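Local coordinates for protein folylpolyglutamate synthase/dihydrofolate synthase (Thermotoga maritima, PDB 1O5Z) that probably catalyses the ATP-dependent, magnesium-assisted addition of L-glutamate to tetrahydrofolate polyglutamates and to dihydropteroate, at residues I55-T60 and I151-V156. Numbering follows the deposited sequence.
Sequences IHIGGT and IAVLEV
I57 reaches with CD1 over the side chain of V153, two residues back from its bridge partner E155, on the same face of the sheet, and that methyl stands 3.5 Å from V153 CG1, a tight carbon pair. V153 offers this branch because CG1 lies anti to its backbone N (chi1 -176°). At the start of the pairing the end methyls of I55 and I151 meet, CD1 to CD1 at 3.3 Å, closer than usual van der Waals contact. Beneath these side chains the strands run parallel, their axes 4.8 Å apart and 13° from alignment. I55 N donates to A152 O and L154 N to I55 O; I57 N then bonds to L154 O at 2.8 Å, nearly straight out from the carbonyl. The last bond, V156 N to I57 O, is nearly straight at hydrogen, yet its donor sits 36° out of the carbonyl plane, at the end of the pairing. These are neighbouring strands in the parallel part of the Mur ligase middle domain's sheet, a P-loop NTPase-type fold; 53-58 leads through the glycine-rich P-loop, which starts at its end with G58 and G59, into helix 63-77, which packs over I57 and V153. On the other face, the H56 ring presents its edge to L154 O, in plane, with CD2 3.5 Å from that oxygen. V156 CG2 approaches the ring obliquely, 3.4 Å from H56 NE2, while that nitrogen hydrogen-bonds to T165 OG1. Replacing H56 by an alanine removes the ring, which would probably leave T165 OG1 without this partner and open a gap beside V156 CG2. E155 points from the face bearing I57, its chain extended beyond CG, and OE1 hydrogen-bonds to an unidentified bound molecule, probably from the crystallisation liquor, with K63 of the helix touching the same side chain.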
loop_
_atom_site.group_PDB
_atom_site.type_symbol
_atom_site.label_atom_id
_atom_site.label_comp_id
_atom_site.label_asym_id
_atom_site.label_seq_id
_atom_site.Cartn_x
_atom_site.Cartn_y
_atom_site.Cartn_z
ATOM N N ILE A 55 -4.402 5.180 -14.464
ATOM C CA ILE A 55 -3.013 5.505 -14.077
ATOM C C ILE A 55 -2.479 4.301 -13.360
ATOM O O ILE A 55 -3.170 3.698 -12.566
ATOM C CB ILE A 55 -2.938 6.762 -13.200
ATOM C CG1 ILE A 55 -3.392 7.955 -14.005
ATOM C CG2 ILE A 55 -1.509 6.990 -12.666
ATOM C CD1 ILE A 55 -3.676 9.175 -13.114
ATOM N N HIS A 56 -1.252 3.932 -13.697
ATOM C CA HIS A 56 -0.739 2.636 -13.317
ATOM C C HIS A 56 0.534 2.791 -12.531
ATOM O O HIS A 56 1.473 3.360 -13.053
ATOM C CB HIS A 56 -0.485 1.767 -14.550
ATOM C CG HIS A 56 -0.407 0.313 -14.235
ATOM N ND1 HIS A 56 0.099 -0.611 -15.119
ATOM C CD2 HIS A 56 -0.798 -0.384 -13.142
ATOM C CE1 HIS A 56 0.030 -1.812 -14.571
ATOM N NE2 HIS A 56 -0.488 -1.700 -13.363
ATOM N N ILE A 57 0.542 2.286 -11.285
ATOM C CA ILE A 57 1.644 2.522 -10.350
ATOM C C ILE A 57 2.258 1.267 -9.761
ATOM O O ILE A 57 1.631 0.582 -8.961
ATOM C CB ILE A 57 1.201 3.494 -9.213
ATOM C CG1 ILE A 57 0.747 4.843 -9.820
ATOM C CG2 ILE A 57 2.375 3.781 -8.257
ATOM C CD1 ILE A 57 -0.347 5.347 -9.214
ATOM N N GLY A 58 3.520 1.028 -10.113
ATOM C CA GLY A 58 4.293 -0.062 -9.551
ATOM C C GLY A 58 5.539 0.391 -8.829
ATOM O O GLY A 58 5.780 1.573 -8.612
ATOM N N GLY A 59 6.348 -0.562 -8.448
ATOM C CA GLY A 59 7.557 -0.274 -7.724
ATOM C C GLY A 59 7.625 -1.127 -6.483
ATOM O O GLY A 59 6.621 -1.524 -5.942
ATOM N N THR A 60 8.824 -1.406 -6.030
ATOM C CA THR A 60 9.014 -2.202 -4.826
ATOM C C THR A 60 8.442 -1.539 -3.546
ATOM O O THR A 60 7.749 -2.175 -2.729
ATOM C CB THR A 60 10.500 -2.488 -4.700
ATOM O OG1 THR A 60 10.940 -3.147 -5.899
ATOM C CG2 THR A 60 10.766 -3.495 -3.588
ATOM N N ILE A 151 -11.580 8.192 -13.949
ATOM C CA ILE A 151 -10.261 7.633 -13.933
ATOM C C ILE A 151 -10.061 6.636 -12.822
ATOM O O ILE A 151 -10.632 6.759 -11.728
ATOM C CB ILE A 151 -9.210 8.766 -13.906
ATOM C CG1 ILE A 151 -7.831 8.201 -13.707
ATOM C CG2 ILE A 151 -9.511 9.826 -12.861
ATOM C CD1 ILE A 151 -6.807 9.195 -14.063
ATOM N N ALA A 152 -9.273 5.613 -13.128
ATOM C CA ALA A 152 -8.906 4.609 -12.138
ATOM C C ALA A 152 -7.398 4.666 -11.873
ATOM O O ALA A 152 -6.620 4.732 -12.794
ATOM C CB ALA A 152 -9.351 3.217 -12.580
ATOM N N VAL A 153 -7.001 4.680 -10.603
ATOM C CA VAL A 153 -5.598 4.608 -10.207
ATOM C C VAL A 153 -5.346 3.236 -9.681
ATOM O O VAL A 153 -6.001 2.785 -8.750
ATOM C CB VAL A 153 -5.272 5.660 -9.150
ATOM C CG1 VAL A 153 -3.793 5.665 -8.808
ATOM C CG2 VAL A 153 -5.687 7.044 -9.660
ATOM N N LEU A 154 -4.380 2.547 -10.289
ATOM C CA LEU A 154 -4.143 1.142 -10.032
ATOM C C LEU A 154 -2.756 0.918 -9.506
ATOM O O LEU A 154 -1.780 1.173 -10.179
ATOM C CB LEU A 154 -4.315 0.358 -11.319
ATOM C CG LEU A 154 -5.602 0.736 -12.055
ATOM C CD1 LEU A 154 -5.472 0.308 -13.501
ATOM C CD2 LEU A 154 -6.733 0.057 -11.380
ATOM N N GLU A 155 -2.715 0.384 -8.306
ATOM C CA GLU A 155 -1.520 -0.117 -7.722
ATOM C C GLU A 155 -1.242 -1.565 -8.226
ATOM O O GLU A 155 -2.067 -2.459 -8.101
ATOM C CB GLU A 155 -1.644 -0.093 -6.175
ATOM C CG GLU A 155 -0.400 -0.636 -5.500
ATOM C CD GLU A 155 -0.505 -0.792 -4.032
ATOM O OE1 GLU A 155 -1.569 -0.527 -3.449
ATOM O OE2 GLU A 155 0.535 -1.166 -3.467
ATOM N N VAL A 156 -0.041 -1.779 -8.730
ATOM C CA VAL A 156 0.413 -3.088 -9.120
ATOM C C VAL A 156 0.360 -3.986 -7.896
ATOM O O VAL A 156 0.738 -3.573 -6.768
ATOM C CB VAL A 156 1.843 -3.031 -9.665
ATOM C CG1 VAL A 156 2.367 -4.418 -9.923
ATOM C CG2 VAL A 156 1.917 -2.128 -10.929
#